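Local coordinates for protein putative (Helicobacter pylori J99, PDB 4R7K) that is of unknown function but belongs to the SRPBCC group, whose members typically wrap an antiparallel sheet around a long C-terminal helix to form a ligand pocket, at residues Thr27-Ile31 and Leu142-Leu146; Glu49-Leu55 and Asn148-Leu154. All blocks are in the same frame, centred on the assembly; numbering follows the deposited sequence. Where two conformers were deposited one is given.

Contact 1 (Thr27-Ile31 and Leu142-Leu146); sequences TMNAI and LVEKL
Asn-29 and Glu-144 make the polar link between these two strands, whose axes come no closer than 9.8 Å, too far for backbone pairing, so side chains and a water span the gap. The amide ND2 of Asn-29 donates a hydrogen bond to Glu-144 OE1 over 2.9 Å, almost straight (172° at the hydrogen). The carboxylate oxygen lies in the amide plane and receives the bond on its syn side, although the two flat groups are turned 41° against each other. In Glu-144, CG sits between the backbone N and the carbonyl carbon (chi1 65°), and the extended chain beyond it carries the carboxylate up to Asn-29. The water makes a second bridge: it accepts from Asn-29 N at 2.7 Å and donates to Glu-144 OE2 at 2.6 Å. Glu-144 OE2 also forms a salt bridge with Arg-152, which probably keeps this buried acid ionised.

The apolar contacts flank the polar pair. Leu-142 lays its CD1 methyl against the backbone, 3.7 Å from Ala-30 C, and Ile-31 CG1 rests 4.3 Å from Leu-142 CB; branched aliphatic chains suit this buried end. At the other end the contact is less certain, because Met-28, a selenomethionine, has two conformers; in the one described its bent chain crosses Leu-146 at about a right angle, with Met-28 CE 4.1 Å from Leu-146 CD1.

Strand 136-146 lies inside the main sheet, bonded through its backbone to strands 118-126 and 150-160. Val-143 points to its other face and packs on helix 57-65. Strand 27-29 lies over the face carrying Leu-142 and Glu-144, and pairs antiparallel with a strand of the second subunit.

Contact 2 (Glu49-Leu55 and Asn148-Leu154); sequences EVIVKGL and NDRVRIL
An antiparallel ladder joins strand 44-53, outermost on its side of the sheet within this chain, to strand 150-160. Val-50 with Ile-153 and Val-52 with Val-151 are the hydrogen-bonded pairs, each joined by two N-H to O=C bonds; the shortest runs from Val-151 N to Val-52 O, 2.8 Å. Past the strand end Gly-54 N reaches Asp-149 O at 2.7 Å. Gly-54 turns the chain at a positive phi of 76°, and Asn-148 and Asp-149, also at positive phi, are residue types that tolerate this conformation well.

On the face of Val-50 and Val-52, beta-branched chains suit the extended backbone. Val-50 and Ile-153 lie side by side, Val-50 CG2 3.8 Å from Ile-153 CB, while Leu-55 CB comes within 4.1 Å of Val-151 CB; helices 57-65 and 174-190 cover this side.

The other face mixes charged and aliphatic side chains. Arg-152, extended with CG opposite the backbone N (chi1 175°), brings NE to Glu-49 OE2 in a 2.6 Å salt bridge. The acid lies at the guanidinium edge, yet NE meets it from above the carboxylate plane. A water donates to Glu-49 OE1 and accepts from Arg-152 NH2. Ile-51 CG1 packs 4.0 Å from Arg-152 CG. Lys-53 NZ bonds Asn-148 O at 2.9 Å.

In the second subunit Lys-53 also meets Glu-41, Glu-49 OE1 bonds Ser-47, and Arg-150 NH1 bonds Pro-39 O. These three residues thus serve the interface, whereas Arg-152 is probably shared between Glu-49 and Glu-144, offsetting part of their charge.

How the contacts relate
Both contacts converge on one sheet: contact 1 sets strand 27-29 over strand 136-146, and contact 2 joins 44-53 to 150-160, their centres about 10 Å apart. Arg-152 links them, since its NH1 meets Glu-144 OE2 and Asn-29 O while its NE side serves contact 2. Leu-142 N to Leu-154 O adds a probable backbone hydrogen bond at 2.8 Å. Each contact is partly buried and touches the second subunit, but the means differ. In contact 1 a separate short strand lies over the sheet and relies on side chains and a water; in contact 2 adjacent strands are laced by backbone bonds, and its solvent-exposed residues lie at the turn end.

Contact 1 (Thr27-Ile31 and Leu142-Leu146)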
ATOM      1  N   THR A  27      -5.836 -25.957  16.896  1.00 24.68           N
ATOM      2  CA  THR A  27      -5.431 -25.960  15.506  1.00 23.24           C
ATOM      3  C   THR A  27      -6.543 -25.522  14.559  1.00 24.04           C
ATOM      4  O   THR A  27      -7.730 -25.493  14.928  1.00 24.17           O
ATOM      5  CB  THR A  27      -4.998 -27.390  15.062  1.00 25.09           C
ATOM      6  OG1 THR A  27      -6.109 -28.295  15.213  1.00 25.86           O
ATOM      7  CG2 THR A  27      -3.816 -27.917  15.893  1.00 26.23           C
HETATM    8  N   MSE A  28      -6.160 -25.238  13.329  0.50 22.45           N
HETATM    9  CA  MSE A  28      -7.114 -24.872  12.297  0.50 22.14           C
HETATM   10  C   MSE A  28      -6.716 -25.607  11.068  0.50 21.28           C
HETATM   11  O   MSE A  28      -5.595 -26.081  10.978  0.50 20.82           O
HETATM   12  CB  MSE A  28      -7.055 -23.369  12.114  0.50 21.83           C
HETATM   13  CG  MSE A  28      -7.928 -22.747  13.199  0.50 22.66           C
HETATM   14 SE   MSE A  28      -8.046 -20.798  12.957  0.50 24.42          SE
HETATM   15  CE  MSE A  28      -9.495 -20.842  11.632  0.50 23.29           C
ATOM     16  N   ASN A  29      -7.640 -25.773  10.129  1.00 21.16           N
ATOM     17  CA  ASN A  29      -7.306 -26.439   8.844  1.00 21.55           C
ATOM     18  C   ASN A  29      -6.243 -25.646   8.065  1.00 19.88           C
ATOM     19  O   ASN A  29      -6.202 -24.431   8.164  1.00 18.08           O
ATOM     20  CB  ASN A  29      -8.549 -26.674   7.994  1.00 22.54           C
ATOM     21  CG  ASN A  29      -9.403 -27.824   8.529  1.00 23.02           C
ATOM     22  OD1 ASN A  29      -8.924 -28.888   8.776  1.00 28.21           O
ATOM     23  ND2 ASN A  29     -10.666 -27.582   8.706  1.00 25.55           N
ATOM     24  N   ALA A  30      -5.344 -26.356   7.403  1.00 19.42           N
ATOM     25  CA  ALA A  30      -4.234 -25.753   6.674  1.00 19.00           C
ATOM     26  C   ALA A  30      -4.091 -26.326   5.287  1.00 20.39           C
ATOM     27  O   ALA A  30      -4.518 -27.447   5.012  1.00 19.50           O
ATOM     28  CB  ALA A  30      -2.918 -25.952   7.424  1.00 19.11           C
ATOM     29  N   ILE A  31      -3.442 -25.540   4.428  1.00 19.37           N
ATOM     30  CA  ILE A  31      -3.188 -25.898   3.049  1.00 19.36           C
ATOM     31  C   ILE A  31      -2.226 -27.064   2.912  1.00 22.54           C
ATOM     32  O   ILE A  31      -1.243 -27.143   3.649  1.00 22.96           O
ATOM     33  CB  ILE A  31      -2.639 -24.677   2.294  1.00 19.94           C
ATOM     34  CG1 ILE A  31      -3.820 -23.736   2.059  1.00 19.63           C
ATOM     35  CG2 ILE A  31      -2.043 -25.110   0.943  1.00 20.90           C
ATOM     36  CD1 ILE A  31      -3.483 -22.357   1.586  1.00 22.18           C
ATOM     37  N   LEU A 142      -8.118 -21.930   0.673  1.00 21.05           N
ATOM     38  CA  LEU A 142      -8.884 -22.721   1.613  1.00 21.31           C
ATOM     39  C   LEU A 142     -10.030 -21.865   2.101  1.00 21.03           C
ATOM     40  O   LEU A 142      -9.810 -20.832   2.754  1.00 20.94           O
ATOM     41  CB  LEU A 142      -8.008 -23.171   2.782  1.00 22.86           C
ATOM     42  CG  LEU A 142      -8.581 -24.322   3.633  1.00 25.42           C
ATOM     43  CD1 LEU A 142      -7.442 -24.951   4.443  1.00 27.78           C
ATOM     44  CD2 LEU A 142      -9.679 -23.781   4.536  1.00 28.53           C
ATOM     45  N   VAL A 143     -11.249 -22.280   1.757  1.00 22.22           N
ATOM     46  CA  VAL A 143     -12.476 -21.585   2.158  1.00 20.11           C
ATOM     47  C   VAL A 143     -13.211 -22.547   3.089  1.00 21.36           C
ATOM     48  O   VAL A 143     -13.427 -23.703   2.714  1.00 22.71           O
ATOM     49  CB  VAL A 143     -13.386 -21.258   0.943  1.00 21.62           C
ATOM     50  CG1 VAL A 143     -14.634 -20.494   1.409  1.00 21.77           C
ATOM     51  CG2 VAL A 143     -12.672 -20.408  -0.104  1.00 23.76           C
ATOM     52  N   GLU A 144     -13.583 -22.095   4.296  1.00 21.75           N
ATOM     53  CA  GLU A 144     -14.302 -22.946   5.215  1.00 23.42           C
ATOM     54  C   GLU A 144     -15.277 -22.247   6.130  1.00 25.16           C
ATOM     55  O   GLU A 144     -15.137 -21.060   6.481  1.00 24.34           O
ATOM     56  CB  GLU A 144     -13.348 -23.795   6.073  1.00 26.20           C
ATOM     57  CG  GLU A 144     -12.468 -23.007   7.004  1.00 27.31           C
ATOM     58  CD  GLU A 144     -11.587 -23.907   7.868  1.00 30.09           C
ATOM     59  OE1 GLU A 144     -11.964 -25.092   8.071  1.00 26.63           O
ATOM     60  OE2 GLU A 144     -10.529 -23.429   8.357  1.00 26.26           O
ATOM     61  N   LYS A 145     -16.301 -23.005   6.487  1.00 25.56           N
ATOM     62  CA  LYS A 145     -17.293 -22.580   7.454  1.00 30.01           C
ATOM     63  C   LYS A 145     -16.717 -22.715   8.868  1.00 32.11           C
ATOM     64  O   LYS A 145     -16.100 -23.750   9.197  1.00 30.39           O
ATOM     65  CB  LYS A 145     -18.483 -23.517   7.387  1.00 32.34           C
ATOM     66  CG  LYS A 145     -19.279 -23.517   6.113  1.00 34.34           C
ATOM     67  CD  LYS A 145     -20.481 -24.453   6.333  1.00 38.77           C
ATOM     68  CE  LYS A 145     -21.469 -24.453   5.205  1.00 44.96           C
ATOM     69  NZ  LYS A 145     -22.194 -23.161   5.165  1.00 48.11           N
ATOM     70  N   LEU A 146     -16.900 -21.693   9.691  1.00 30.18           N
ATOM     71  CA  LEU A 146     -16.433 -21.703  11.073  1.00 33.16           C
ATOM     72  C   LEU A 146     -17.659 -21.555  11.954  1.00 37.46           C
ATOM     73  O   LEU A 146     -18.717 -21.144  11.477  1.00 35.75           O
ATOM     74  CB  LEU A 146     -15.454 -20.559  11.375  1.00 30.57           C
ATOM     75  CG  LEU A 146     -14.136 -20.479  10.597  1.00 27.63           C
ATOM     76  CD1 LEU A 146     -13.288 -19.402  11.199  1.00 28.92           C
ATOM     77  CD2 LEU A 146     -13.434 -21.825  10.626  1.00 29.82           C
TER
HETATM   78  O   HOH W   1      -9.988 -24.490  10.643  1.00 28.41           O

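Contact 2 (Glu49-Leu55 and Asn148-Leu154)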
ATOM      1  N   GLU A  49      -5.584 -13.677   4.801  1.00 18.88           N
ATOM      2  CA  GLU A  49      -6.705 -14.325   5.383  1.00 19.49           C
ATOM      3  C   GLU A  49      -7.754 -13.322   5.903  1.00 21.76           C
ATOM      4  O   GLU A  49      -7.412 -12.277   6.472  1.00 24.70           O
ATOM      5  CB  GLU A  49      -6.223 -15.153   6.565  1.00 22.19           C
ATOM      6  CG  GLU A  49      -7.252 -15.961   7.250  1.00 24.88           C
ATOM      7  CD  GLU A  49      -6.740 -16.606   8.539  1.00 29.08           C
ATOM      8  OE1 GLU A  49      -5.645 -16.229   9.033  1.00 33.37           O
ATOM      9  OE2 GLU A  49      -7.430 -17.514   9.056  1.00 29.54           O
ATOM     10  N   VAL A  50      -9.012 -13.651   5.664  1.00 19.14           N
ATOM     11  CA  VAL A  50     -10.154 -12.918   6.204  1.00 19.97           C
ATOM     12  C   VAL A  50     -11.081 -13.902   6.908  1.00 19.84           C
ATOM     13  O   VAL A  50     -11.138 -15.077   6.575  1.00 19.51           O
ATOM     14  CB  VAL A  50     -10.928 -12.141   5.149  1.00 21.90           C
ATOM     15  CG1 VAL A  50     -10.088 -10.963   4.620  1.00 24.33           C
ATOM     16  CG2 VAL A  50     -11.401 -13.048   4.045  1.00 22.18           C
ATOM     17  N   ILE A  51     -11.819 -13.407   7.894  1.00 21.71           N
ATOM     18  CA  ILE A  51     -12.812 -14.219   8.581  1.00 22.07           C
ATOM     19  C   ILE A  51     -13.941 -13.266   8.725  1.00 22.48           C
ATOM     20  O   ILE A  51     -13.780 -12.191   9.351  1.00 21.78           O
ATOM     21  CB  ILE A  51     -12.342 -14.751   9.924  1.00 22.55           C
ATOM     22  CG1 ILE A  51     -11.230 -15.800   9.688  1.00 23.15           C
ATOM     23  CG2 ILE A  51     -13.501 -15.402  10.670  1.00 23.40           C
ATOM     24  CD1 ILE A  51     -10.557 -16.287  10.965  1.00 23.83           C
ATOM     25  N   VAL A  52     -15.063 -13.636   8.118  1.00 23.07           N
ATOM     26  CA  VAL A  52     -16.221 -12.766   8.045  1.00 26.22           C
ATOM     27  C   VAL A  52     -17.522 -13.431   8.490  1.00 27.82           C
ATOM     28  O   VAL A  52     -17.861 -14.564   8.089  1.00 29.95           O
ATOM     29  CB  VAL A  52     -16.428 -12.283   6.596  1.00 28.09           C
ATOM     30  CG1 VAL A  52     -17.516 -11.203   6.538  1.00 31.75           C
ATOM     31  CG2 VAL A  52     -15.119 -11.743   6.031  1.00 29.70           C
ATOM     32  N   LYS A  53     -18.299 -12.655   9.235  1.00 28.36           N
ATOM     33  CA  LYS A  53     -19.562 -13.096   9.832  1.00 30.60           C
ATOM     34  C   LYS A  53     -20.695 -12.918   8.846  1.00 31.55           C
ATOM     35  O   LYS A  53     -20.737 -11.933   8.146  1.00 31.22           O
ATOM     36  CB  LYS A  53     -19.823 -12.236  11.082  1.00 31.96           C
ATOM     37  CG  LYS A  53     -21.086 -12.523  11.904  1.00 36.36           C
ATOM     38  CD  LYS A  53     -20.894 -13.643  12.890  1.00 38.07           C
ATOM     39  CE  LYS A  53     -22.017 -13.637  13.927  1.00 43.00           C
ATOM     40  NZ  LYS A  53     -21.864 -14.767  14.876  1.00 43.53           N
ATOM     41  N   GLY A  54     -21.598 -13.899   8.777  1.00 32.52           N
ATOM     42  CA  GLY A  54     -22.808 -13.799   7.932  1.00 35.34           C
ATOM     43  C   GLY A  54     -22.596 -13.990   6.439  1.00 36.55           C
ATOM     44  O   GLY A  54     -23.491 -13.757   5.650  1.00 39.21           O
ATOM     45  N   LEU A  55     -21.391 -14.379   6.061  1.00 32.91           N
ATOM     46  CA  LEU A  55     -21.036 -14.621   4.660  1.00 35.88           C
ATOM     47  C   LEU A  55     -21.440 -16.057   4.308  1.00 35.90           C
ATOM     48  O   LEU A  55     -21.224 -16.961   5.111  1.00 35.29           O
ATOM     49  CB  LEU A  55     -19.524 -14.474   4.514  1.00 34.52           C
ATOM     50  CG  LEU A  55     -18.925 -14.406   3.128  1.00 37.11           C
ATOM     51  CD1 LEU A  55     -19.606 -13.305   2.326  1.00 40.08           C
ATOM     52  CD2 LEU A  55     -17.421 -14.170   3.247  1.00 34.02           C
ATOM     53  N   ASN A 148     -20.601 -20.445  14.438  0.50 44.73           N
ATOM     54  CA  ASN A 148     -21.426 -19.258  14.579  0.50 44.59           C
ATOM     55  C   ASN A 148     -21.495 -18.358  13.341  0.50 42.55           C
ATOM     56  O   ASN A 148     -21.262 -17.159  13.425  0.50 43.02           O
ATOM     57  CB  ASN A 148     -20.987 -18.463  15.813  0.50 46.07           C
ATOM     58  CG  ASN A 148     -22.097 -17.596  16.375  0.50 48.70           C
ATOM     59  OD1 ASN A 148     -23.241 -17.654  15.923  0.50 51.07           O
ATOM     60  ND2 ASN A 148     -21.769 -16.805  17.387  0.50 49.76           N
ATOM     61  N   ASP A 149     -21.783 -18.963  12.195  1.00 40.61           N
ATOM     62  CA  ASP A 149     -22.034 -18.234  10.960  1.00 39.08           C
ATOM     63  C   ASP A 149     -20.914 -17.351  10.402  1.00 35.91           C
ATOM     64  O   ASP A 149     -21.180 -16.276   9.883  1.00 34.94           O
ATOM     65  CB  ASP A 149     -23.307 -17.390  11.199  1.00 43.03           C
ATOM     66  CG  ASP A 149     -23.898 -16.816   9.932  1.00 48.88           C
ATOM     67  OD1 ASP A 149     -23.788 -17.457   8.858  1.00 50.33           O
ATOM     68  OD2 ASP A 149     -24.525 -15.734  10.033  1.00 55.75           O
ATOM     69  N   ARG A 150     -19.675 -17.832  10.461  1.00 31.02           N
ATOM     70  CA  ARG A 150     -18.535 -17.106   9.937  1.00 29.89           C
ATOM     71  C   ARG A 150     -17.887 -17.951   8.852  1.00 27.44           C
ATOM     72  O   ARG A 150     -17.946 -19.174   8.897  1.00 27.00           O
ATOM     73  CB  ARG A 150     -17.493 -16.843  11.039  1.00 29.31           C
ATOM     74  CG  ARG A 150     -17.952 -15.982  12.207  1.00 32.07           C
ATOM     75  CD  ARG A 150     -16.825 -15.911  13.235  1.00 32.03           C
ATOM     76  NE  ARG A 150     -16.558 -17.216  13.807  1.00 33.36           N
ATOM     77  CZ  ARG A 150     -15.353 -17.643  14.179  1.00 36.02           C
ATOM     78  NH1 ARG A 150     -14.290 -16.886  14.010  1.00 34.82           N
ATOM     79  NH2 ARG A 150     -15.208 -18.862  14.676  1.00 35.72           N
ATOM     80  N   VAL A 151     -17.284 -17.300   7.870  1.00 26.45           N
ATOM     81  CA  VAL A 151     -16.566 -18.000   6.820  1.00 24.53           C
ATOM     82  C   VAL A 151     -15.147 -17.471   6.799  1.00 24.35           C
ATOM     83  O   VAL A 151     -14.929 -16.249   6.896  1.00 24.08           O
ATOM     84  CB  VAL A 151     -17.235 -17.798   5.450  1.00 24.51           C
ATOM     85  CG1 VAL A 151     -16.337 -18.221   4.320  1.00 24.08           C
ATOM     86  CG2 VAL A 151     -18.579 -18.519   5.398  1.00 26.70           C
ATOM     87  N   ARG A 152     -14.196 -18.403   6.739  1.00 22.58           N
ATOM     88  CA  ARG A 152     -12.788 -18.107   6.599  1.00 21.64           C
ATOM     89  C   ARG A 152     -12.319 -18.307   5.170  1.00 20.49           C
ATOM     90  O   ARG A 152     -12.683 -19.295   4.520  1.00 22.84           O
ATOM     91  CB  ARG A 152     -11.979 -19.033   7.494  1.00 21.59           C
ATOM     92  CG  ARG A 152     -10.459 -18.908   7.368  1.00 20.24           C
ATOM     93  CD  ARG A 152      -9.821 -19.978   8.249  1.00 22.42           C
ATOM     94  NE  ARG A 152      -8.350 -19.889   8.353  1.00 22.04           N
ATOM     95  CZ  ARG A 152      -7.534 -20.931   8.452  1.00 21.67           C
ATOM     96  NH1 ARG A 152      -8.007 -22.159   8.389  1.00 22.75           N
ATOM     97  NH2 ARG A 152      -6.225 -20.735   8.582  1.00 22.09           N
ATOM     98  N   ILE A 153     -11.551 -17.340   4.667  1.00 20.83           N
ATOM     99  CA  ILE A 153     -10.930 -17.441   3.365  1.00 20.02           C
ATOM    100  C   ILE A 153      -9.422 -17.242   3.548  1.00 20.25           C
ATOM    101  O   ILE A 153      -8.963 -16.152   3.901  1.00 21.70           O
ATOM    102  CB  ILE A 153     -11.470 -16.407   2.337  1.00 21.33           C
ATOM    103  CG1 ILE A 153     -12.982 -16.405   2.309  1.00 22.42           C
ATOM    104  CG2 ILE A 153     -10.912 -16.732   0.957  1.00 22.15           C
ATOM    105  CD1 ILE A 153     -13.614 -15.281   1.504  1.00 23.13           C
ATOM    106  N   LEU A 154      -8.666 -18.298   3.298  1.00 20.09           N
ATOM    107  CA  LEU A 154      -7.228 -18.281   3.422  1.00 20.07           C
ATOM    108  C   LEU A 154      -6.665 -18.476   2.059  1.00 21.70           C
ATOM    109  O   LEU A 154      -7.039 -19.449   1.374  1.00 20.23           O
ATOM    110  CB  LEU A 154      -6.744 -19.438   4.297  1.00 20.09           C
ATOM    111  CG  LEU A 154      -5.208 -19.665   4.413  1.00 20.63           C
ATOM    112  CD1 LEU A 154      -4.526 -18.578   5.204  1.00 21.86           C
ATOM    113  CD2 LEU A 154      -4.919 -21.000   5.077  1.00 22.82           C
TER
HETATM  114  O   HOH W   2      -4.171 -18.615   9.614  1.00 29.15           O